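Local coordinates for protein peptidoglycan N-acetylglucosamine deacetylase (Agathobacter rectalis, PDB 5JMU) that probably removes the N-acetyl group from N-acetylglucosamine residues of peptidoglycan, using a zinc ion held in its catalytic NodB-type polysaccharide deacetylase domain, at residues A[75-79]-A[95-100]; A[120-126]-A[222-226]; A[154-158]-A[189-193]; A[165-171]-A[197-201]. All coordinates share one frame; numbering follows the deposited sequence.

Contact 1: residues A[75-79]-A[95-100]. With ZN (zinc ion), chain C.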
loop_
_atom_site.group_PDB
_atom_site.type_symbol
_atom_site.label_atom_id
_atom_site.label_comp_id
_atom_site.label_asym_id
_atom_site.label_seq_id
_atom_site.Cartn_x
_atom_site.Cartn_y
_atom_site.Cartn_z
ATOM N N ILE A 75 -3.753 5.177 -3.895
ATOM C CA ILE A 75 -3.087 6.425 -3.529
ATOM C C ILE A 75 -2.296 6.326 -2.251
ATOM O O ILE A 75 -2.814 5.775 -1.302
ATOM C CB ILE A 75 -4.143 7.530 -3.355
ATOM C CG1 ILE A 75 -4.813 7.799 -4.698
ATOM C CG2 ILE A 75 -3.464 8.838 -2.838
ATOM C CD1 ILE A 75 -6.043 8.769 -4.642
ATOM N N HIS A 76 -1.052 6.845 -2.234
ATOM C CA HIS A 76 -0.322 7.051 -0.970
ATOM C C HIS A 76 -0.292 8.563 -0.712
ATOM O O HIS A 76 -0.951 9.070 0.204
ATOM C CB HIS A 76 1.069 6.418 -1.057
ATOM C CG HIS A 76 1.797 6.259 0.255
ATOM N ND1 HIS A 76 1.162 5.965 1.451
ATOM C CD2 HIS A 76 3.124 6.312 0.520
ATOM C CE1 HIS A 76 2.093 5.873 2.406
ATOM N NE2 HIS A 76 3.284 6.093 1.873
ATOM N N SER A 77 0.386 9.285 -1.589
ATOM C CA SER A 77 0.434 10.749 -1.479
ATOM C C SER A 77 1.209 11.329 -2.652
ATOM O O SER A 77 2.185 10.742 -3.079
ATOM C CB SER A 77 1.117 11.158 -0.154
ATOM O OG SER A 77 1.417 12.549 -0.180
ATOM N N ALA A 78 0.777 12.459 -3.192
ATOM C CA ALA A 78 1.563 13.024 -4.285
ATOM C C ALA A 78 2.920 13.482 -3.781
ATOM O O ALA A 78 3.953 13.137 -4.366
ATOM C CB ALA A 78 0.791 14.207 -4.980
ATOM N N SER A 79 2.932 14.306 -2.728
ATOM C CA SER A 79 4.176 14.856 -2.230
ATOM C C SER A 79 4.907 13.994 -1.212
ATOM O O SER A 79 6.133 14.132 -1.082
ATOM C CB SER A 79 3.947 16.229 -1.582
ATOM O OG SER A 79 3.200 16.060 -0.379
ATOM N N ASP A 95 -3.599 17.301 -1.823
ATOM C CA ASP A 95 -2.573 16.338 -2.210
ATOM C C ASP A 95 -3.131 15.003 -2.694
ATOM O O ASP A 95 -2.649 14.462 -3.702
ATOM C CB ASP A 95 -1.627 16.132 -1.020
ATOM C CG ASP A 95 -0.511 15.142 -1.330
ATOM O OD1 ASP A 95 0.554 15.598 -1.812
ATOM O OD2 ASP A 95 -0.722 13.942 -1.032
ATOM N N LEU A 96 -4.157 14.483 -2.030
ATOM C CA LEU A 96 -4.739 13.199 -2.427
ATOM C C LEU A 96 -5.301 13.326 -3.850
ATOM O O LEU A 96 -5.079 12.443 -4.706
ATOM C CB LEU A 96 -5.834 12.788 -1.416
ATOM C CG LEU A 96 -6.591 11.498 -1.732
ATOM C CD1 LEU A 96 -7.086 10.920 -0.414
ATOM C CD2 LEU A 96 -7.824 11.735 -2.607
ATOM N N GLU A 97 -5.989 14.440 -4.099
ATOM C CA GLU A 97 -6.572 14.667 -5.431
ATOM C C GLU A 97 -5.529 14.832 -6.516
ATOM O O GLU A 97 -5.733 14.383 -7.659
ATOM C CB GLU A 97 -7.503 15.888 -5.390
ATOM C CG GLU A 97 -8.765 15.608 -4.582
ATOM C CD GLU A 97 -9.627 16.867 -4.452
ATOM O OE1 GLU A 97 -9.285 17.902 -5.105
ATOM O OE2 GLU A 97 -10.624 16.824 -3.685
ATOM N N GLN A 98 -4.414 15.485 -6.196
ATOM C CA GLN A 98 -3.323 15.572 -7.186
ATOM C C GLN A 98 -2.837 14.165 -7.562
ATOM O O GLN A 98 -2.589 13.854 -8.756
ATOM C CB GLN A 98 -2.179 16.402 -6.612
ATOM C CG GLN A 98 -2.524 17.899 -6.675
ATOM C CD GLN A 98 -1.645 18.727 -5.759
ATOM O OE1 GLN A 98 -2.100 19.706 -5.151
ATOM N NE2 GLN A 98 -0.380 18.331 -5.644
HETATM N N MSE A 99 -2.700 13.294 -6.571
HETATM C CA MSE A 99 -2.222 11.957 -6.853
HETATM C C MSE A 99 -3.270 11.168 -7.662
HETATM O O MSE A 99 -2.950 10.441 -8.610
HETATM C CB MSE A 99 -1.880 11.210 -5.556
HETATM C CG MSE A 99 -1.125 9.886 -5.840
HETATM SE SE MSE A 99 0.662 10.223 -6.630
HETATM C CE MSE A 99 0.424 9.503 -8.465
ATOM N N ASN A 100 -4.547 11.317 -7.292
ATOM C CA ASN A 100 -5.591 10.651 -8.040
ATOM C C ASN A 100 -5.598 11.096 -9.495
ATOM O O ASN A 100 -5.832 10.289 -10.384
ATOM C CB ASN A 100 -6.970 10.935 -7.431
ATOM C CG ASN A 100 -8.019 10.159 -8.116
ATOM O OD1 ASN A 100 -8.105 8.958 -7.921
ATOM N ND2 ASN A 100 -8.827 10.830 -8.954
HETATM ZN ZN ZN C . 5.219 6.139 2.687
HETATM O O HOH W 1 5.086 4.177 3.292
HETATM O O HOH W 2 7.138 6.045 3.567
HETATM O O HOH W 3 4.484 6.660 4.663
#
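Asp95 of helix 89-107 grips the end of strand 72-77 with both carboxylate oxygens, just where this strand of the NodB (carbohydrate esterase 4) fold carries a zinc ligand. Asp95 OD2 accepts from Ser77 OG at 2.7 Å and from the backbone N of Ala78 at 3.0 Å, the two donors arriving from opposite faces of the carboxylate plane. Asp95 OD1 takes the Ser79 backbone N through its syn lone pair, 2.9 Å away, while Ser79 OG reaches the same oxygen from above the plane. With CG anti to the backbone N (chi1 -180°), the carboxylate is carried off the helix toward residues 77-79, where four donors fix its rotation. A leucine in its place would probably leave those two hydroxyls and two backbone N-H groups without this acceptor and let the segment shift.

Behind this polar grip lies an apolar layer. Ile75 CG2 packs on Met99 CB, the two side chains sliding past each other in opposite directions, and Ile75 CD1 settles against Asn100 CB and Leu96 CD2. Met99, a selenomethionine, bends away past the strand so that its SE lies beside Ala78 CA. The amide end of Asn100 turns elsewhere, bonding Ala111 and Asp110.

His76 points to the other side of the strand. Asp28 and His80 complete its metal site, and Ser77 OG also bonds His80 N, so the same serine links Asp95 to the segment bearing another ligand. Three waters share the zinc with these residues, and His76 NE2 binds it at 2.1 Å.

Contact 2: residues A[120-126]-A[222-226]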
loop_
_atom_site.group_PDB
_atom_site.type_symbol
_atom_site.label_atom_id
_atom_site.label_comp_id
_atom_site.label_asym_id
_atom_site.label_seq_id
_atom_site.Cartn_x
_atom_site.Cartn_y
_atom_site.Cartn_z
ATOM N N SER A 120 -2.943 4.893 9.118
ATOM C CA SER A 120 -3.996 5.696 9.763
ATOM C C SER A 120 -3.692 5.908 11.248
ATOM O O SER A 120 -4.278 6.802 11.888
ATOM C CB SER A 120 -5.374 5.014 9.600
ATOM O OG SER A 120 -5.478 3.824 10.378
ATOM N N SER A 121 -2.775 5.085 11.752
ATOM C CA SER A 121 -2.329 5.079 13.155
ATOM C C SER A 121 -1.222 6.070 13.477
ATOM O O SER A 121 -0.776 6.145 14.653
ATOM C CB SER A 121 -1.843 3.658 13.492
ATOM O OG SER A 121 -0.893 3.249 12.488
ATOM N N ASN A 122 -0.764 6.820 12.477
ATOM C CA ASN A 122 0.418 7.676 12.691
ATOM C C ASN A 122 0.175 8.737 13.747
ATOM O O ASN A 122 -0.940 9.206 13.907
ATOM C CB ASN A 122 0.868 8.370 11.391
ATOM C CG ASN A 122 0.001 9.567 11.025
ATOM O OD1 ASN A 122 0.153 10.643 11.599
ATOM N ND2 ASN A 122 -0.897 9.389 10.072
ATOM N N THR A 123 1.243 9.133 14.460
ATOM C CA THR A 123 1.129 10.282 15.361
ATOM C C THR A 123 1.951 11.465 14.898
ATOM O O THR A 123 1.841 12.548 15.493
ATOM C CB THR A 123 1.552 9.954 16.796
ATOM O OG1 THR A 123 2.896 9.476 16.819
ATOM C CG2 THR A 123 0.611 8.936 17.372
ATOM N N VAL A 124 2.755 11.296 13.834
ATOM C CA VAL A 124 3.491 12.457 13.341
ATOM C C VAL A 124 2.528 13.607 12.948
ATOM O O VAL A 124 2.860 14.784 13.100
ATOM C CB VAL A 124 4.415 12.111 12.140
ATOM C CG1 VAL A 124 3.667 11.566 10.938
ATOM C CG2 VAL A 124 5.368 13.315 11.815
ATOM N N SER A 125 1.330 13.236 12.471
ATOM C CA SER A 125 0.358 14.253 12.112
ATOM C C SER A 125 -0.019 15.112 13.326
ATOM O O SER A 125 -0.470 16.239 13.099
ATOM C CB SER A 125 -0.898 13.618 11.512
ATOM O OG SER A 125 -1.444 12.674 12.434
ATOM N N LYS A 126 0.214 14.654 14.575
ATOM C CA LYS A 126 -0.073 15.518 15.746
ATOM C C LYS A 126 0.779 16.771 15.748
ATOM O O LYS A 126 0.399 17.782 16.311
ATOM C CB LYS A 126 0.183 14.819 17.082
ATOM C CG LYS A 126 -0.716 13.690 17.441
ATOM C CD LYS A 126 -0.285 13.080 18.794
ATOM C CE LYS A 126 -0.982 11.751 19.080
ATOM N NZ LYS A 126 -0.360 11.058 20.275
ATOM N N HIS A 222 -5.798 -0.126 11.371
ATOM C CA HIS A 222 -5.206 0.066 12.690
ATOM C C HIS A 222 -6.141 0.872 13.574
ATOM O O HIS A 222 -7.173 1.347 13.109
ATOM C CB HIS A 222 -3.912 0.855 12.554
ATOM C CG HIS A 222 -2.790 0.130 11.876
ATOM N ND1 HIS A 222 -1.618 0.762 11.545
ATOM C CD2 HIS A 222 -2.650 -1.164 11.501
ATOM C CE1 HIS A 222 -0.792 -0.114 10.979
ATOM N NE2 HIS A 222 -1.395 -1.285 10.941
ATOM N N ARG A 223 -5.718 1.085 14.821
ATOM C CA ARG A 223 -6.317 2.066 15.729
ATOM C C ARG A 223 -5.927 3.457 15.237
ATOM O O ARG A 223 -4.802 3.666 14.792
ATOM C CB ARG A 223 -5.794 1.841 17.176
ATOM C CG ARG A 223 -6.329 2.812 18.214
ATOM C CD ARG A 223 -5.687 2.603 19.589
ATOM N NE ARG A 223 -6.372 3.409 20.619
ATOM C CZ ARG A 223 -6.066 4.667 20.949
ATOM N NH1 ARG A 223 -5.062 5.308 20.356
ATOM N NH2 ARG A 223 -6.765 5.297 21.893
ATOM N N VAL A 224 -6.840 4.425 15.300
ATOM C CA VAL A 224 -6.434 5.806 15.057
ATOM C C VAL A 224 -5.915 6.436 16.361
ATOM O O VAL A 224 -6.558 6.351 17.396
ATOM C CB VAL A 224 -7.606 6.637 14.489
ATOM C CG1 VAL A 224 -7.259 8.125 14.422
ATOM C CG2 VAL A 224 -7.996 6.117 13.105
ATOM N N ASN A 225 -4.731 7.048 16.290
ATOM C CA ASN A 225 -4.089 7.604 17.485
ATOM C C ASN A 225 -3.995 9.128 17.533
ATOM O O ASN A 225 -3.556 9.683 18.514
ATOM C CB ASN A 225 -2.692 6.977 17.596
ATOM C CG ASN A 225 -2.803 5.503 17.702
ATOM O OD1 ASN A 225 -3.463 5.033 18.620
ATOM N ND2 ASN A 225 -2.149 4.765 16.817
ATOM N N ASN A 226 -4.417 9.784 16.454
ATOM C CA ASN A 226 -4.522 11.231 16.413
ATOM C C ASN A 226 -5.916 11.602 15.891
ATOM O O ASN A 226 -6.044 12.348 14.902
ATOM C CB ASN A 226 -3.454 11.838 15.495
ATOM C CG ASN A 226 -3.475 13.358 15.524
ATOM O OD1 ASN A 226 -3.864 13.955 16.544
ATOM N ND2 ASN A 226 -3.061 13.995 14.439
ATOM O OXT ASN A 226 -6.956 11.135 16.401
HETATM O O HOH W 4 -3.595 8.202 13.998
HETATM O O HOH W 5 -7.942 3.208 11.207
HETATM O O HOH W 6 -2.761 8.888 20.976
#
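Ser121 and His222 meet where the C-terminal tail of the chain is laid along a loop of the NodB-type fold, the one between strand 113-114 and helix 132-142. Neither segment is regular helix or strand, and side chains and waters do most of the joining. The closely fitted part begins at the imidazole edge: Ser121 OG lies in the ring plane, 2.8 Å from His222 ND1, in a hydrogen bond that either could donate. Trp150 also holds that ring, its carbonyl bonding NE2 and its own ring meeting it edge-to-face. Next along the tail, Asn225 ND2 donates almost straight (174°) to Ser121 O, 2.9 Å away, on a lone pair in the carbonyl plane.

At the chain end, Asn226 ND2 gives a bond of 2.9 Å to Ser125 OG. That hydroxyl in turn donates to Asn122 OD1, which also accepts from Ser125 N in an Asx motif, so the loop's own turn presents the serine to the tail. Asn226 is fixed further by Gly131 through OD1 and by Thr134 through its terminal carboxylate.

Two waters bridge the segments. Water 4 donates to Ser120 O and Asn122 O and accepts from Asn225 N; water 5 links Ser120 OG, itself bonded to Asp149, with His222 O.

The outer side is looser. Thr123 CG2 rests on Asn225 CB at 3.8 Å, and the extended Lys126 runs past Asn226 in the opposite direction. Its NZ reaches water 6 only weakly, whereas that water donates to Asn225 O at 2.7 Å.

Contact 3: residues A[154-158]-A[189-193]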
loop_
_atom_site.group_PDB
_atom_site.type_symbol
_atom_site.label_atom_id
_atom_site.label_comp_id
_atom_site.label_asym_id
_atom_site.label_seq_id
_atom_site.Cartn_x
_atom_site.Cartn_y
_atom_site.Cartn_z
ATOM N N SER A 154 7.513 -5.819 7.076
ATOM C CA SER A 154 8.701 -6.403 6.446
ATOM C C SER A 154 9.984 -5.926 7.105
ATOM O O SER A 154 11.040 -6.480 6.836
ATOM C CB SER A 154 8.749 -6.035 4.964
ATOM O OG SER A 154 8.916 -4.630 4.881
ATOM N N GLY A 155 9.896 -4.911 7.957
ATOM C CA GLY A 155 11.060 -4.303 8.556
ATOM C C GLY A 155 11.843 -3.420 7.606
ATOM O O GLY A 155 12.932 -2.989 7.969
ATOM N N ASP A 156 11.313 -3.135 6.407
ATOM C CA ASP A 156 12.109 -2.432 5.400
ATOM C C ASP A 156 11.992 -0.909 5.504
ATOM O O ASP A 156 12.548 -0.208 4.687
ATOM C CB ASP A 156 11.765 -2.912 3.972
ATOM C CG ASP A 156 10.439 -2.362 3.420
ATOM O OD1 ASP A 156 9.716 -1.635 4.125
ATOM O OD2 ASP A 156 10.136 -2.696 2.255
ATOM N N ALA A 157 11.308 -0.421 6.532
ATOM C CA ALA A 157 11.158 1.018 6.715
ATOM C C ALA A 157 12.207 1.587 7.668
ATOM O O ALA A 157 12.301 2.796 7.825
ATOM C CB ALA A 157 9.752 1.336 7.217
ATOM N N ASN A 158 13.008 0.721 8.286
ATOM C CA ASN A 158 14.005 1.176 9.269
ATOM C C ASN A 158 15.061 2.083 8.631
ATOM O O ASN A 158 15.562 1.807 7.533
ATOM C CB ASN A 158 14.679 -0.022 9.954
ATOM N N LYS A 189 12.910 0.562 -2.232
ATOM C CA LYS A 189 14.054 -0.028 -1.570
ATOM C C LYS A 189 14.504 -1.301 -2.272
ATOM O O LYS A 189 13.814 -2.337 -2.173
ATOM C CB LYS A 189 13.697 -0.348 -0.117
ATOM C CG LYS A 189 13.285 0.919 0.576
ATOM C CD LYS A 189 13.107 0.762 2.052
ATOM C CE LYS A 189 12.813 2.103 2.753
ATOM N NZ LYS A 189 13.836 3.100 2.434
ATOM N N GLU A 190 15.649 -1.213 -2.941
ATOM C CA GLU A 190 16.167 -2.306 -3.719
ATOM C C GLU A 190 16.248 -3.627 -2.902
ATOM O O GLU A 190 15.826 -4.689 -3.370
ATOM C CB GLU A 190 17.540 -1.936 -4.255
ATOM C CG GLU A 190 17.977 -2.898 -5.296
ATOM C CD GLU A 190 19.352 -2.540 -5.850
ATOM O OE1 GLU A 190 20.062 -1.692 -5.252
ATOM O OE2 GLU A 190 19.709 -3.111 -6.881
ATOM N N PHE A 191 16.760 -3.559 -1.671
ATOM C CA PHE A 191 16.955 -4.792 -0.896
ATOM C C PHE A 191 15.619 -5.477 -0.588
ATOM O O PHE A 191 15.543 -6.702 -0.414
ATOM C CB PHE A 191 17.727 -4.516 0.417
ATOM C CG PHE A 191 16.933 -3.721 1.441
ATOM C CD1 PHE A 191 16.963 -2.338 1.439
ATOM C CD2 PHE A 191 16.165 -4.367 2.411
ATOM C CE1 PHE A 191 16.264 -1.599 2.400
ATOM C CE2 PHE A 191 15.440 -3.646 3.357
ATOM C CZ PHE A 191 15.453 -2.250 3.343
ATOM N N SER A 192 14.553 -4.688 -0.542
ATOM C CA SER A 192 13.260 -5.223 -0.174
ATOM C C SER A 192 12.598 -5.793 -1.436
ATOM O O SER A 192 11.961 -6.857 -1.411
ATOM C CB SER A 192 12.386 -4.119 0.484
ATOM O OG SER A 192 11.128 -4.675 0.921
ATOM N N VAL A 193 12.707 -5.066 -2.550
ATOM C CA VAL A 193 12.227 -5.604 -3.819
ATOM C C VAL A 193 12.859 -6.966 -4.085
ATOM O O VAL A 193 12.198 -7.904 -4.565
ATOM C CB VAL A 193 12.531 -4.631 -4.991
ATOM C CG1 VAL A 193 12.364 -5.313 -6.364
ATOM C CG2 VAL A 193 11.627 -3.370 -4.853
HETATM O O HOH W 7 15.549 1.275 4.802
#
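Ser192 OG donates to Asp156 OD2 at 2.6 Å, the one direct hydrogen bond between the loop after strand 152-153 and the short helix 190-193. It uses the anti lone pair of the carboxylate oxygen, the one away from OD1. The torsion chi1 of 76° sets Asp156 CG between its own backbone N and carbonyl carbon, turning the carboxylate to the helix. His186 ND1 bonds OD1, and Gln185 NE2 bonds the Ser192 hydroxyl. A valine at Asp156 would probably leave His186 ND1 without this acceptor and Ser192 OG to its bond with Gln185, untying the loop from the helix.

Apolar contact is slight. The far rim of the Phe191 ring touches the aspartate: CE2 and CZ both lie 3.8 Å from Asp156 CB.

One water adds a loose link. Water 7 donates to Asn158 O at 2.8 Å and has weak links to Asp156 O and Lys189 NZ. Asp156 OD1 and Lys189 NZ stay 6.5 Å apart.

Within the segments, Ser154 OG accepts from Asp156 N in an ST turn, and a type I turn runs from Gly155 to Asn158. Lys189 is the N-cap residue of helix 190-193, its carbonyl accepting from Ser192 N and Val193 N. Such loops at the strand ends of a NodB-type domain border its metal site; here Ala157 lies about 8 Å from the zinc, side chain to ion.

Contact 4: residues A[165-171]-A[197-201]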
loop_
_atom_site.group_PDB
_atom_site.type_symbol
_atom_site.label_atom_id
_atom_site.label_comp_id
_atom_site.label_asym_id
_atom_site.label_seq_id
_atom_site.Cartn_x
_atom_site.Cartn_y
_atom_site.Cartn_z
ATOM N N GLU A 165 17.725 -10.971 3.017
ATOM C CA GLU A 165 17.352 -12.185 3.724
ATOM C C GLU A 165 16.526 -11.881 4.961
ATOM O O GLU A 165 15.595 -12.639 5.290
ATOM C CB GLU A 165 18.599 -12.985 4.095
ATOM C CG GLU A 165 18.282 -14.362 4.683
ATOM C CD GLU A 165 17.259 -15.170 3.838
ATOM O OE1 GLU A 165 17.476 -15.354 2.607
ATOM O OE2 GLU A 165 16.227 -15.607 4.416
ATOM N N GLN A 166 16.824 -10.779 5.659
ATOM C CA GLN A 166 16.034 -10.446 6.828
ATOM C C GLN A 166 14.599 -10.043 6.438
ATOM O O GLN A 166 13.634 -10.371 7.167
ATOM C CB GLN A 166 16.744 -9.347 7.616
ATOM C CG GLN A 166 18.060 -9.798 8.274
ATOM C CD GLN A 166 18.815 -8.661 8.991
ATOM O OE1 GLN A 166 19.308 -7.722 8.361
ATOM N NE2 GLN A 166 18.894 -8.749 10.318
ATOM N N VAL A 167 14.437 -9.360 5.292
ATOM C CA VAL A 167 13.097 -9.005 4.823
ATOM C C VAL A 167 12.327 -10.288 4.532
ATOM O O VAL A 167 11.159 -10.434 4.908
ATOM C CB VAL A 167 13.130 -8.086 3.557
ATOM C CG1 VAL A 167 11.715 -7.898 2.972
ATOM C CG2 VAL A 167 13.757 -6.717 3.852
ATOM N N VAL A 168 12.985 -11.234 3.861
ATOM C CA VAL A 168 12.323 -12.500 3.562
ATOM C C VAL A 168 11.806 -13.144 4.866
ATOM O O VAL A 168 10.635 -13.540 4.963
ATOM C CB VAL A 168 13.268 -13.470 2.800
ATOM C CG1 VAL A 168 12.576 -14.840 2.647
ATOM C CG2 VAL A 168 13.604 -12.872 1.409
ATOM N N GLN A 169 12.673 -13.256 5.859
ATOM C CA GLN A 169 12.316 -13.919 7.108
ATOM C C GLN A 169 11.233 -13.139 7.854
ATOM O O GLN A 169 10.351 -13.732 8.450
ATOM C CB GLN A 169 13.538 -14.085 8.012
ATOM C CG GLN A 169 14.536 -15.077 7.432
ATOM C CD GLN A 169 13.868 -16.387 7.061
ATOM O OE1 GLN A 169 13.102 -16.950 7.853
ATOM N NE2 GLN A 169 14.141 -16.877 5.848
ATOM N N ASN A 170 11.274 -11.809 7.782
ATOM C CA ASN A 170 10.272 -11.005 8.487
ATOM C C ASN A 170 8.890 -11.213 7.898
ATOM O O ASN A 170 7.902 -11.364 8.626
ATOM C CB ASN A 170 10.602 -9.515 8.409
ATOM C CG ASN A 170 11.755 -9.122 9.313
ATOM O OD1 ASN A 170 12.072 -9.837 10.266
ATOM N ND2 ASN A 170 12.379 -7.986 9.031
ATOM N N VAL A 171 8.811 -11.247 6.567
ATOM C CA VAL A 171 7.503 -11.381 5.928
ATOM C C VAL A 171 6.959 -12.807 6.135
ATOM O O VAL A 171 5.788 -13.000 6.505
ATOM C CB VAL A 171 7.577 -11.038 4.450
ATOM C CG1 VAL A 171 6.238 -11.360 3.715
ATOM C CG2 VAL A 171 7.902 -9.559 4.312
ATOM N N GLU A 197 10.797 -12.346 -4.633
ATOM C CA GLU A 197 10.816 -13.670 -5.245
ATOM C C GLU A 197 10.784 -14.839 -4.232
ATOM O O GLU A 197 9.972 -15.787 -4.349
ATOM C CB GLU A 197 12.031 -13.809 -6.193
ATOM C CG GLU A 197 12.103 -15.192 -6.834
ATOM C CD GLU A 197 13.034 -15.246 -8.047
ATOM O OE1 GLU A 197 14.095 -14.586 -8.038
ATOM O OE2 GLU A 197 12.698 -15.964 -9.004
ATOM N N GLN A 198 11.656 -14.791 -3.227
ATOM C CA GLN A 198 11.670 -15.835 -2.208
ATOM C C GLN A 198 10.393 -15.836 -1.377
ATOM O O GLN A 198 9.928 -16.914 -0.995
ATOM C CB GLN A 198 12.856 -15.661 -1.300
ATOM C CG GLN A 198 14.149 -16.133 -1.900
ATOM C CD GLN A 198 15.296 -15.625 -1.039
ATOM O OE1 GLN A 198 15.706 -16.280 -0.074
ATOM N NE2 GLN A 198 15.789 -14.436 -1.348
ATOM N N ILE A 199 9.822 -14.647 -1.115
ATOM C CA ILE A 199 8.564 -14.571 -0.382
ATOM C C ILE A 199 7.451 -15.292 -1.162
ATOM O O ILE A 199 6.690 -16.082 -0.586
ATOM C CB ILE A 199 8.188 -13.085 -0.107
ATOM C CG1 ILE A 199 9.128 -12.508 0.971
ATOM C CG2 ILE A 199 6.732 -12.940 0.355
ATOM C CD1 ILE A 199 9.136 -10.923 0.989
ATOM N N ILE A 200 7.362 -15.039 -2.463
ATOM C CA ILE A 200 6.366 -15.719 -3.293
ATOM C C ILE A 200 6.634 -17.242 -3.368
ATOM O O ILE A 200 5.678 -18.050 -3.245
ATOM C CB ILE A 200 6.307 -15.119 -4.693
ATOM C CG1 ILE A 200 5.725 -13.691 -4.622
ATOM C CG2 ILE A 200 5.401 -16.004 -5.592
ATOM C CD1 ILE A 200 5.908 -12.910 -5.932
ATOM N N GLN A 201 7.886 -17.626 -3.571
ATOM C CA GLN A 201 8.202 -19.048 -3.611
ATOM C C GLN A 201 7.740 -19.734 -2.326
ATOM O O GLN A 201 7.103 -20.793 -2.372
ATOM C CB GLN A 201 9.706 -19.270 -3.789
ATOM C CG GLN A 201 10.166 -18.897 -5.208
ATOM C CD GLN A 201 11.681 -18.930 -5.381
ATOM O OE1 GLN A 201 12.435 -18.628 -4.474
ATOM N NE2 GLN A 201 12.113 -19.274 -6.567
#
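Ile199 sits between Val168 and Val171 where two helices flanking the sheet of the NodB-type fold, 164-175 and 196-205, lie side by side. Over segments 165-171 and 197-201 the axes run in roughly the same direction, 31° apart and 9.4 Å at closest approach, with strand 180-186 between them in the chain. The two valines, three residues apart, turn one face of the first helix to Ile199.

Van der Waals packing carries the contact. Val171 and Ile199 cross at about a right angle. Val171 CG1 touches Ile199 CG2 at 3.7 Å, while Ile199 CD1 lies against both Val171 CB and Val171 CG2. The isoleucine reaches this far because its CG1 is anti to the carbonyl carbon (chi1 -72°) and the chain runs on extended to CD1. Ile199 CG1 then comes over the backbone of Val168, 4.1 Å from its CA, and Val167 CG1 adds a more distant touch on CD1. Beneath, Val171 and Ile199 also rest on Val183 and Gln185 of strand 180-186, so the pair closes over the sheet.

The preceding residue, Gln198, lies crosswise to Val168: its CB is 4.0 Å from both Val168 CG1 and Val168 CG2, covering the valine on its outer side.

Polar groups gather at the solvent edge. Glu165 bends at chi2, bringing its carboxylate near the Gln198 amide, the two planes 55° apart. The carboxylate is held within its own helix: Gln169 NE2 donates to Glu165 OE2 at 2.8 Å, nearly straight.

In the fold
From the N terminus, contact 1 comes first and closes a short loop, returning helix 89-107 to the end of strand 72-77 beside the zinc. Contact 2 opens later and spans most of the remaining chain, bringing the C-terminal tail back to the loop before helix 132-142. Contacts 3 and 4 both fall within that span and cross each other, with strand 180-186 in the middle: contact 3 joins the loop after strand 152-153 to helix 190-193, and contact 4 joins helix 164-175 to helix 196-205. These two also touch, Ser154 O meeting Asn170 ND2 and Phe191 packing on Val167. Contacts 1 and 4 lie on opposite sides of the chain's centre, about 29 Å apart between centres.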